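Local coordinates for protein dnab-like replicative helicase (Bacillus phage SPP1, PDB 3BH0) that probably couples ATP hydrolysis to 5'-3' unwinding of double-stranded DNA, through the ATPase domain of a DnaB-family replicative helicase, at residues 68-73 / 211-216; 186-191 / 225-230; 262-267 / 278-283; 256-261 / 285-290. One frame throughout, in Å; residues are numbered along the deposited sequence.

Contact 1 of 4, residues 68-73 / 211-216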
# COMPACT_ATOMS: atom_id res chain seq x y z
N ARG A 68 -11.27 6.02 -7.05
CA ARG A 68 -10.45 6.44 -8.19
C ARG A 68 -8.94 6.62 -7.90
O ARG A 68 -8.13 6.81 -8.83
CB ARG A 68 -11.06 7.72 -8.81
CG ARG A 68 -10.66 9.04 -8.16
CD ARG A 68 -9.72 9.85 -9.07
NE ARG A 68 -9.18 11.01 -8.35
CZ ARG A 68 -8.36 11.93 -8.86
NH1 ARG A 68 -7.92 11.85 -10.11
NH2 ARG A 68 -7.96 12.93 -8.10
N ASN A 69 -8.57 6.53 -6.62
CA ASN A 69 -7.23 6.93 -6.17
C ASN A 69 -6.09 6.07 -6.69
O ASN A 69 -6.18 4.86 -6.79
CB ASN A 69 -7.15 7.00 -4.64
CG ASN A 69 -8.06 8.05 -4.03
OD1 ASN A 69 -8.30 8.03 -2.82
ND2 ASN A 69 -8.56 8.99 -4.85
N PHE A 70 -5.01 6.75 -7.02
CA PHE A 70 -3.75 6.10 -7.32
C PHE A 70 -2.81 6.55 -6.21
O PHE A 70 -2.40 7.72 -6.16
CB PHE A 70 -3.27 6.52 -8.71
CG PHE A 70 -1.93 5.97 -9.08
CD1 PHE A 70 -1.53 4.71 -8.66
CD2 PHE A 70 -1.08 6.72 -9.88
CE1 PHE A 70 -0.29 4.21 -9.00
CE2 PHE A 70 0.17 6.22 -10.23
CZ PHE A 70 0.56 4.96 -9.79
N VAL A 71 -2.51 5.64 -5.29
CA VAL A 71 -1.65 5.96 -4.17
C VAL A 71 -0.30 5.26 -4.23
O VAL A 71 -0.18 4.10 -4.62
CB VAL A 71 -2.37 5.88 -2.77
CG1 VAL A 71 -3.73 5.27 -2.88
CG2 VAL A 71 -1.54 5.18 -1.72
N LEU A 72 0.71 6.04 -3.90
CA LEU A 72 2.09 5.64 -3.95
C LEU A 72 2.68 5.57 -2.53
O LEU A 72 2.51 6.48 -1.73
CB LEU A 72 2.86 6.66 -4.80
CG LEU A 72 4.14 6.16 -5.44
CD1 LEU A 72 3.81 5.24 -6.63
CD2 LEU A 72 4.98 7.34 -5.86
N ILE A 73 3.31 4.45 -2.22
CA ILE A 73 4.04 4.26 -0.98
C ILE A 73 5.49 4.10 -1.39
O ILE A 73 5.89 3.05 -1.89
CB ILE A 73 3.56 3.02 -0.17
CG1 ILE A 73 2.08 3.16 0.22
CG2 ILE A 73 4.39 2.86 1.09
CD1 ILE A 73 1.46 1.91 0.76
N ARG A 211 1.04 6.46 -15.90
CA ARG A 211 -0.20 6.89 -16.57
C ARG A 211 -1.21 5.76 -16.61
O ARG A 211 -2.39 5.97 -16.26
CB ARG A 211 0.07 7.38 -18.00
CG ARG A 211 0.68 8.76 -18.07
CD ARG A 211 0.74 9.25 -19.51
NE ARG A 211 1.54 8.37 -20.36
CZ ARG A 211 2.83 8.53 -20.59
NH1 ARG A 211 3.46 9.55 -20.02
NH2 ARG A 211 3.50 7.70 -21.39
N ASP A 212 -0.75 4.58 -17.01
CA ASP A 212 -1.61 3.41 -17.18
C ASP A 212 -2.20 2.93 -15.84
O ASP A 212 -3.38 2.50 -15.79
CB ASP A 212 -0.87 2.29 -17.93
CG ASP A 212 -0.54 2.67 -19.40
OD1 ASP A 212 -0.94 3.77 -19.83
OD2 ASP A 212 0.11 1.88 -20.12
N LEU A 213 -1.40 3.03 -14.78
CA LEU A 213 -1.86 2.63 -13.43
C LEU A 213 -2.97 3.53 -12.94
O LEU A 213 -3.91 3.08 -12.30
CB LEU A 213 -0.70 2.59 -12.41
CG LEU A 213 0.16 1.32 -12.49
CD1 LEU A 213 1.37 1.40 -11.57
CD2 LEU A 213 -0.65 0.03 -12.23
N LYS A 214 -2.85 4.82 -13.25
CA LYS A 214 -3.87 5.79 -12.86
C LYS A 214 -5.14 5.62 -13.72
O LYS A 214 -6.27 5.64 -13.21
CB LYS A 214 -3.30 7.22 -12.93
CG LYS A 214 -4.29 8.37 -12.71
CD LYS A 214 -5.19 8.16 -11.50
CE LYS A 214 -6.08 9.37 -11.24
NZ LYS A 214 -6.89 9.13 -10.01
N LYS A 215 -4.95 5.45 -15.04
CA LYS A 215 -6.04 5.18 -15.97
C LYS A 215 -6.82 3.93 -15.53
O LYS A 215 -8.05 3.95 -15.46
CB LYS A 215 -5.51 5.02 -17.40
CG LYS A 215 -6.52 5.41 -18.46
CD LYS A 215 -6.18 4.89 -19.84
CE LYS A 215 -5.33 5.87 -20.62
NZ LYS A 215 -5.17 5.40 -22.04
N MET A 216 -6.09 2.86 -15.20
CA MET A 216 -6.68 1.64 -14.67
C MET A 216 -7.49 1.88 -13.39
O MET A 216 -8.60 1.38 -13.25
CB MET A 216 -5.60 0.59 -14.41
CG MET A 216 -6.14 -0.70 -13.79
SD MET A 216 -4.88 -1.97 -13.60
CE MET A 216 -4.00 -1.34 -12.16

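Contact 2 of 4, residues 186-191 / 225-230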
# COMPACT_ATOMS: atom_id res chain seq x y z
N MET A 186 -2.78 -3.72 -4.98
CA MET A 186 -1.47 -3.41 -4.39
C MET A 186 -0.36 -3.97 -5.27
O MET A 186 -0.38 -5.15 -5.63
CB MET A 186 -1.32 -4.01 -2.99
CG MET A 186 -2.21 -3.42 -1.92
SD MET A 186 -1.43 -3.53 -0.28
CE MET A 186 -0.44 -2.03 -0.29
N ILE A 187 0.62 -3.13 -5.60
CA ILE A 187 1.71 -3.60 -6.44
C ILE A 187 3.06 -3.59 -5.70
O ILE A 187 3.63 -2.51 -5.45
CB ILE A 187 1.72 -2.85 -7.78
CG1 ILE A 187 0.30 -2.89 -8.38
CG2 ILE A 187 2.78 -3.44 -8.74
CD1 ILE A 187 0.02 -1.92 -9.46
N ASP A 188 3.56 -4.78 -5.33
CA ASP A 188 4.89 -4.83 -4.71
C ASP A 188 5.94 -4.48 -5.71
O ASP A 188 6.58 -5.28 -6.39
CB ASP A 188 5.27 -6.08 -3.92
CG ASP A 188 6.57 -5.87 -3.07
OD1 ASP A 188 7.25 -4.81 -3.19
OD2 ASP A 188 6.92 -6.78 -2.28
N TYR A 189 6.00 -3.16 -5.74
CA TYR A 189 6.93 -2.28 -6.35
C TYR A 189 6.92 -2.13 -7.84
O TYR A 189 7.10 -3.07 -8.61
CB TYR A 189 8.21 -2.06 -5.51
CG TYR A 189 9.56 -2.41 -6.04
CD1 TYR A 189 10.26 -1.50 -6.84
CD2 TYR A 189 10.21 -3.58 -5.64
CE1 TYR A 189 11.54 -1.79 -7.28
CE2 TYR A 189 11.50 -3.87 -6.07
CZ TYR A 189 12.15 -2.97 -6.89
OH TYR A 189 13.41 -3.26 -7.33
N LEU A 190 6.62 -0.87 -8.17
CA LEU A 190 6.25 -0.40 -9.47
C LEU A 190 7.35 -0.55 -10.50
O LEU A 190 7.07 -0.87 -11.65
CB LEU A 190 5.81 1.07 -9.35
CG LEU A 190 5.46 1.92 -10.58
CD1 LEU A 190 4.34 2.87 -10.20
CD2 LEU A 190 6.66 2.70 -11.13
N GLN A 191 8.59 -0.34 -10.08
CA GLN A 191 9.73 -0.25 -11.00
C GLN A 191 10.20 -1.62 -11.47
O GLN A 191 11.17 -1.72 -12.22
CB GLN A 191 10.89 0.52 -10.37
CG GLN A 191 10.65 2.03 -10.22
CD GLN A 191 9.89 2.41 -8.93
OE1 GLN A 191 9.59 1.56 -8.09
NE2 GLN A 191 9.60 3.70 -8.80
N ILE A 225 -2.64 0.94 -5.31
CA ILE A 225 -1.58 1.26 -4.37
C ILE A 225 -0.26 0.66 -4.89
O ILE A 225 -0.05 -0.55 -4.84
CB ILE A 225 -1.88 0.77 -2.93
CG1 ILE A 225 -3.17 1.41 -2.39
CG2 ILE A 225 -0.75 1.16 -2.02
CD1 ILE A 225 -3.65 0.83 -1.08
N ALA A 226 0.61 1.53 -5.40
CA ALA A 226 1.91 1.11 -5.86
C ALA A 226 3.02 1.50 -4.88
O ALA A 226 3.16 2.67 -4.48
CB ALA A 226 2.18 1.67 -7.27
N LEU A 227 3.79 0.49 -4.48
CA LEU A 227 5.05 0.67 -3.78
C LEU A 227 6.10 1.13 -4.79
O LEU A 227 6.10 0.70 -5.94
CB LEU A 227 5.47 -0.65 -3.10
CG LEU A 227 4.96 -0.91 -1.69
CD1 LEU A 227 3.45 -0.89 -1.64
CD2 LEU A 227 5.48 -2.23 -1.13
N SER A 228 7.00 1.99 -4.32
CA SER A 228 8.01 2.59 -5.17
C SER A 228 9.30 2.79 -4.41
O SER A 228 9.30 3.18 -3.23
CB SER A 228 7.51 3.93 -5.72
OG SER A 228 8.57 4.64 -6.33
N GLN A 229 10.40 2.54 -5.09
CA GLN A 229 11.71 2.75 -4.52
C GLN A 229 12.00 4.23 -4.60
O GLN A 229 11.21 4.98 -5.16
CB GLN A 229 12.75 1.91 -5.28
CG GLN A 229 13.12 2.39 -6.70
CD GLN A 229 13.83 1.29 -7.54
OE1 GLN A 229 14.30 0.29 -7.00
NE2 GLN A 229 13.90 1.48 -8.84
N LEU A 230 13.11 4.66 -4.00
CA LEU A 230 13.54 6.06 -4.07
C LEU A 230 15.02 6.13 -4.37
O LEU A 230 15.75 5.15 -4.15
CB LEU A 230 13.24 6.82 -2.76
CG LEU A 230 11.79 7.24 -2.57
CD1 LEU A 230 11.53 7.61 -1.13
CD2 LEU A 230 11.43 8.39 -3.48

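Contact 3 of 4, residues 262-267 / 278-283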
# COMPACT_ATOMS: atom_id res chain seq x y z
N PHE A 262 5.40 8.76 1.89
CA PHE A 262 6.77 8.37 2.17
C PHE A 262 6.86 7.77 3.57
O PHE A 262 6.12 8.16 4.47
CB PHE A 262 7.71 9.57 2.11
CG PHE A 262 7.87 10.17 0.73
CD1 PHE A 262 8.06 9.38 -0.38
CD2 PHE A 262 7.89 11.55 0.58
CE1 PHE A 262 8.24 9.95 -1.65
CE2 PHE A 262 8.08 12.14 -0.68
CZ PHE A 262 8.25 11.33 -1.79
N LEU A 263 7.75 6.80 3.72
CA LEU A 263 8.09 6.24 5.03
C LEU A 263 9.51 6.63 5.39
O LEU A 263 10.42 6.59 4.56
CB LEU A 263 7.93 4.72 5.04
CG LEU A 263 6.58 4.03 5.29
CD1 LEU A 263 5.34 4.90 5.12
CD2 LEU A 263 6.48 2.85 4.37
N TYR A 264 9.70 7.01 6.64
CA TYR A 264 11.00 7.34 7.16
C TYR A 264 11.08 6.80 8.56
O TYR A 264 10.18 7.03 9.38
CB TYR A 264 11.18 8.86 7.16
CG TYR A 264 12.45 9.36 7.77
CD1 TYR A 264 13.65 9.30 7.07
CD2 TYR A 264 12.46 9.91 9.05
CE1 TYR A 264 14.83 9.78 7.62
CE2 TYR A 264 13.63 10.38 9.61
CZ TYR A 264 14.81 10.32 8.90
OH TYR A 264 15.97 10.79 9.46
N ARG A 265 12.14 6.05 8.84
CA ARG A 265 12.37 5.47 10.15
C ARG A 265 13.67 6.07 10.70
O ARG A 265 14.76 5.64 10.33
CB ARG A 265 12.43 3.96 10.00
CG ARG A 265 12.40 3.18 11.29
CD ARG A 265 12.48 1.69 11.00
NE ARG A 265 13.50 1.08 11.84
CZ ARG A 265 14.64 0.54 11.40
NH1 ARG A 265 14.91 0.49 10.11
NH2 ARG A 265 15.50 0.03 12.27
N ASP A 266 13.55 7.09 11.56
CA ASP A 266 14.71 7.90 11.98
C ASP A 266 15.86 7.08 12.58
O ASP A 266 17.03 7.43 12.38
CB ASP A 266 14.30 9.03 12.95
CG ASP A 266 15.42 10.07 13.16
OD1 ASP A 266 15.29 11.23 12.71
OD2 ASP A 266 16.44 9.75 13.78
N ASP A 267 15.53 6.01 13.29
CA ASP A 267 16.54 5.24 14.03
C ASP A 267 17.37 4.29 13.15
O ASP A 267 18.34 3.68 13.63
CB ASP A 267 15.96 4.55 15.29
CG ASP A 267 14.93 3.47 14.98
OD1 ASP A 267 14.75 3.12 13.79
OD2 ASP A 267 14.30 2.95 15.93
N ILE A 278 9.94 4.57 15.81
CA ILE A 278 8.89 5.35 15.15
C ILE A 278 9.10 5.34 13.62
O ILE A 278 10.17 5.66 13.13
CB ILE A 278 8.81 6.81 15.67
CG1 ILE A 278 8.39 6.86 17.16
CG2 ILE A 278 7.88 7.65 14.80
CD1 ILE A 278 6.92 6.51 17.44
N VAL A 279 8.05 4.95 12.90
CA VAL A 279 8.00 5.12 11.48
C VAL A 279 7.05 6.28 11.23
O VAL A 279 5.87 6.22 11.60
CB VAL A 279 7.50 3.85 10.76
CG1 VAL A 279 7.14 4.15 9.30
CG2 VAL A 279 8.58 2.78 10.80
N GLU A 280 7.54 7.33 10.59
CA GLU A 280 6.65 8.39 10.16
C GLU A 280 6.19 8.23 8.70
O GLU A 280 6.99 8.00 7.78
CB GLU A 280 7.20 9.78 10.48
CG GLU A 280 8.53 10.14 9.86
CD GLU A 280 8.97 11.56 10.25
OE1 GLU A 280 9.20 11.82 11.45
OE2 GLU A 280 9.08 12.43 9.35
N VAL A 281 4.87 8.32 8.53
CA VAL A 281 4.25 8.33 7.24
C VAL A 281 4.13 9.78 6.80
O VAL A 281 3.30 10.53 7.32
CB VAL A 281 2.88 7.63 7.27
CG1 VAL A 281 2.25 7.62 5.90
CG2 VAL A 281 3.02 6.21 7.79
N ILE A 282 4.97 10.18 5.86
CA ILE A 282 4.94 11.53 5.35
C ILE A 282 4.08 11.58 4.09
O ILE A 282 4.48 11.05 3.05
CB ILE A 282 6.36 12.07 5.02
CG1 ILE A 282 7.33 11.75 6.16
CG2 ILE A 282 6.31 13.56 4.70
CD1 ILE A 282 8.81 11.98 5.81
N ILE A 283 2.90 12.20 4.20
CA ILE A 283 2.01 12.49 3.07
C ILE A 283 2.59 13.68 2.30
O ILE A 283 2.42 14.83 2.71
CB ILE A 283 0.55 12.78 3.55
CG1 ILE A 283 -0.10 11.53 4.15
CG2 ILE A 283 -0.32 13.23 2.40
CD1 ILE A 283 0.28 11.21 5.61

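Contact 4 of 4, residues 256-261 / 285-290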
# COMPACT_ATOMS: atom_id res chain seq x y z
N ASP A 256 0.83 11.87 -11.53
CA ASP A 256 -0.33 10.98 -11.63
C ASP A 256 -0.98 10.59 -10.30
O ASP A 256 -2.20 10.45 -10.22
CB ASP A 256 0.00 9.75 -12.46
CG ASP A 256 0.27 10.11 -13.91
OD1 ASP A 256 -0.34 11.08 -14.41
OD2 ASP A 256 1.11 9.43 -14.54
N ALA A 257 -0.17 10.43 -9.26
CA ALA A 257 -0.66 9.97 -7.97
C ALA A 257 -1.51 11.03 -7.27
O ALA A 257 -1.20 12.23 -7.29
CB ALA A 257 0.49 9.53 -7.08
N ASP A 258 -2.58 10.58 -6.65
CA ASP A 258 -3.41 11.43 -5.82
C ASP A 258 -2.80 11.52 -4.43
O ASP A 258 -2.81 12.57 -3.80
CB ASP A 258 -4.83 10.85 -5.79
CG ASP A 258 -5.35 10.58 -7.18
OD1 ASP A 258 -5.33 11.52 -8.01
OD2 ASP A 258 -5.71 9.42 -7.48
N ILE A 259 -2.26 10.39 -3.98
CA ILE A 259 -1.64 10.30 -2.67
C ILE A 259 -0.24 9.70 -2.77
O ILE A 259 -0.03 8.68 -3.42
CB ILE A 259 -2.53 9.52 -1.68
CG1 ILE A 259 -3.93 10.15 -1.62
CG2 ILE A 259 -1.88 9.52 -0.28
CD1 ILE A 259 -4.99 9.37 -0.84
N ILE A 260 0.71 10.35 -2.13
CA ILE A 260 2.06 9.84 -2.02
C ILE A 260 2.45 9.81 -0.56
O ILE A 260 2.60 10.84 0.09
CB ILE A 260 3.07 10.67 -2.83
CG1 ILE A 260 2.68 10.68 -4.32
CG2 ILE A 260 4.51 10.16 -2.60
CD1 ILE A 260 3.53 11.60 -5.22
N GLU A 261 2.60 8.61 -0.03
CA GLU A 261 3.07 8.46 1.32
C GLU A 261 4.50 7.93 1.37
O GLU A 261 4.79 6.85 0.89
CB GLU A 261 2.08 7.66 2.18
CG GLU A 261 1.33 6.60 1.45
CD GLU A 261 0.05 6.18 2.15
OE1 GLU A 261 -0.94 6.91 2.02
OE2 GLU A 261 0.01 5.11 2.78
N LYS A 285 2.09 14.35 -1.00
CA LYS A 285 1.12 14.83 -1.96
C LYS A 285 -0.25 14.32 -1.58
O LYS A 285 -0.43 13.14 -1.22
CB LYS A 285 1.46 14.41 -3.39
CG LYS A 285 0.58 15.11 -4.39
CD LYS A 285 0.70 14.54 -5.79
CE LYS A 285 -0.27 15.28 -6.74
NZ LYS A 285 -0.42 14.53 -7.99
N HIS A 286 -1.21 15.23 -1.64
CA HIS A 286 -2.59 14.91 -1.36
C HIS A 286 -3.50 15.81 -2.21
O HIS A 286 -3.64 17.02 -1.93
CB HIS A 286 -2.89 15.05 0.13
CG HIS A 286 -4.16 14.39 0.54
ND1 HIS A 286 -4.52 14.21 1.86
CD2 HIS A 286 -5.16 13.84 -0.19
CE1 HIS A 286 -5.69 13.60 1.92
NE2 HIS A 286 -6.10 13.37 0.68
N ARG A 287 -4.10 15.21 -3.24
CA ARG A 287 -4.86 15.96 -4.25
C ARG A 287 -6.12 16.62 -3.69
O ARG A 287 -6.42 17.78 -3.98
CB ARG A 287 -5.23 15.05 -5.42
CG ARG A 287 -5.70 15.82 -6.65
CD ARG A 287 -6.17 14.94 -7.78
NE ARG A 287 -5.13 14.09 -8.38
CZ ARG A 287 -4.07 14.51 -9.07
NH1 ARG A 287 -3.84 15.81 -9.26
NH2 ARG A 287 -3.22 13.62 -9.57
N ASP A 288 -6.84 15.88 -2.85
CA ASP A 288 -8.13 16.29 -2.32
C ASP A 288 -8.07 16.39 -0.79
O ASP A 288 -8.94 15.87 -0.10
CB ASP A 288 -9.19 15.26 -2.75
CG ASP A 288 -10.61 15.83 -2.78
OD1 ASP A 288 -10.80 16.98 -3.27
OD2 ASP A 288 -11.55 15.11 -2.33
N GLY A 289 -7.05 17.06 -0.26
CA GLY A 289 -6.90 17.16 1.17
C GLY A 289 -5.54 17.60 1.66
O GLY A 289 -4.69 17.98 0.85
N PRO A 290 -5.32 17.53 2.99
CA PRO A 290 -4.13 18.09 3.67
C PRO A 290 -2.86 17.24 3.49
O PRO A 290 -2.94 16.01 3.41
CB PRO A 290 -4.54 18.07 5.15
CG PRO A 290 -5.47 16.89 5.27
CD PRO A 290 -6.23 16.86 3.95

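Contact 1 of 4, residues 68-73 / 211-216
Lys214 of helix 202-220 lies across Phe70 at the start of strand 70-74 and carries its ammonium group on to Arg68. Its CG stands anti to the backbone N (chi1 173°), and a bend at chi2 then turns the chain across the phenylalanine toward Arg68. CB rests 3.8 Å from Phe70 CD2, CD is likewise 3.8 Å from Phe70 CB, and NZ donates to the carbonyl oxygen Arg68 O at 2.9 Å, arriving from above the carbonyl plane. The same nitrogen makes a salt bridge to Asp258 OD2, and the Arg68 guanidinium pairs through NH2 with Asp258 OD1. The two cations are therefore drawn together by one carboxylate, which also accepts a hydrogen bond from Phe70 N through OD2. One residue earlier, Leu213 sets its CB over a face of the Phe70 ring, 4.1 Å from the centroid and 29° off the normal, in a CH-pi contact. Phe70 is buried between this helix, Asp256 of helix 252-256 and Val224 of strand 223-228. A helix laid against the central sheet, with an aromatic side chain of the strand pressed between them, is the layered alpha/beta packing of the RecA-like P-loop NTPase core.

Contact 2 of 4, residues 186-191 / 225-230
Gln191 reaches across to Ser228 and Gln229 just past the parallel part of the contact, and every atom of its side chain beyond CA finds a neighbour there. CB and CG pass the Gln229 amide, with CB 3.5 Å from Gln229 NE2. A turn at chi2 (85°) then swings the amide back toward the opposite backbone. OE1 accepts the N-H of Gln229 in a long bond of 3.3 Å whose donor sits well above the carbonyl plane, whereas NE2 makes a short, straight bond of 2.8 Å to Ser228 OG, which lies in the amide plane. Ser228 OG in turn donates to Gln229 O on a lone pair, so the hydroxyl accepts one bond and donates another, roughly at right angles, which would hold its rotation.

Behind this clamp the strands pair in parallel. Ile187 N donates to Ile225 O (2.8 Å) and Leu227 N to Ile187 O (3.2 Å), and Leu190 N continues the series with Leu227 O (2.8 Å). On one face Met186 CE lies 3.6 Å from Ile225 CG2; on the other, Leu190 CD1 touches Ala226 CB at 3.8 Å, and Leu190 also packs on Leu213 of helix 202-220. Together strand 183-188, helix 202-220 and strand 223-228 form a beta-alpha-beta crossover at the middle of the sheet. Leu227 touches Ala85 and, in the probable P-loop, Lys81, and the hydrophobic run leading to Asp188 is consistent with the Walker B element of a RecA-like ATPase.

Contact 3 of 4, residues 262-267 / 278-283
Phe262 and Ile282 face each other as an antiparallel hydrogen-bonded pair: Phe262 N donates to Ile282 O and Ile282 N to Phe262 O, each at 2.7 Å. Two residues on, the second such pair is slightly looser, with Tyr264 N to Glu280 O at 3.1 Å and Glu280 N to Tyr264 O at 2.9 Å. Leu263 and Val281 between them, and Val279 beyond, direct their backbone bonds to the flanking strands: Leu263 bonds to Ala74, Val279 to Leu296 and Val281 to Val294.

The polar side chains find partners mostly near the end where the connection 268-277 joins the strands. Arg265 NE forms a salt bridge with Asp267 OD1 (3.1 Å), while its NH1 donates to Ser78 O, and Asp267 OD2 accepts from Asn277 N. Tyr264 OH gives only a weak bond to Asp266 OD1. Glu280, its CG between backbone N and carbonyl carbon (chi1 59°), runs beside Tyr264 and sets that CG 4.0 Å from Tyr264 CD2, at the ring edge; its OE1 has a long, weak ion pair with Arg241.

Apolar contacts form on both faces. Leu263 CD1 lies alongside Val281 CG2 at 3.8 Å, and both residues rest on Phe84 of helix 81-93. On the other face Ile282 CD1 comes near Tyr264 CB, where Arg241 touches both residues and Pro242 packs on Phe262. Strand 259-265 is thus flanked by strands 70-74 and 278-286, and strand 278-286 passes the sheet on to strand 292-299.

Contact 4 of 4, residues 256-261 / 285-290
Arg287 grips Asp258 at the tightly held end of this contact, in a salt bridge that joins a buried aspartate to an arginine at the solvent edge. NE meets Asp258 OD1 at 2.6 Å in an almost perfectly straight bond (178°); the oxygen offers its anti lone pair and lies in the guanidinium plane, although carboxylate and guanidinium are turned 76° against each other. A bend at chi3 (-65°) brings the guanidinium beside the chain leaving helix 252-256, where NH2 donates to Gln255 O and weakly to Asp256 O. Lys285, extended along its whole length, brings NZ to Ala257 O and Glu254 O as well; the modelled approach to Ala257 O is too short to be taken literally. Two cations thus collect the carbonyls at the end of that helix, where they would probably offset its partial negative charge. The backbones add Arg287 N to Asp258 O (3.0 Å) and Ile260 N to Lys285 O (3.1 Å), and Ile260 CD1 packs on Lys285 CB at 3.9 Å.

The other side is slacker. His286 only grazes its partner, CD2 standing 4.1 Å from Ile259 CG1, and uses one ring nitrogen within its own segment, where ND1 donates to Pro290 O at 2.9 Å. Gly289 CA sits over the centre of the imidazole ring, and Asp288, Gly289 and Pro290 are exposed to solvent.

Strand 259-265 enters here between strand 70-74, which bonds to Asp258 and Ile259, and strand 278-286. Helix 56-62 lies against Ile259 and His286 through Thr62, while Ile260 faces Leu72 and Leu244.

All four contacts reach one mixed sheet within the DnaB-like C-terminal domain. Contacts 1 and 2 interleave along the chain: helix 202-220, used by contact 1, connects the two strands paired in contact 2, and strands 70-74 and 223-228 join the contacts through backbone bonds such as Val71 O to Ala226 N. Both precede contacts 3 and 4, which share strands 259-265 and 278-286; contact 3 lies nearer the connection between the two strands and contact 4 at the far ends, their centres about 17 Å apart. Contacts 1 and 4, with centres about 11 Å apart, meet around Asp258. The parallel ATPase core thus passes continuously into its antiparallel extension.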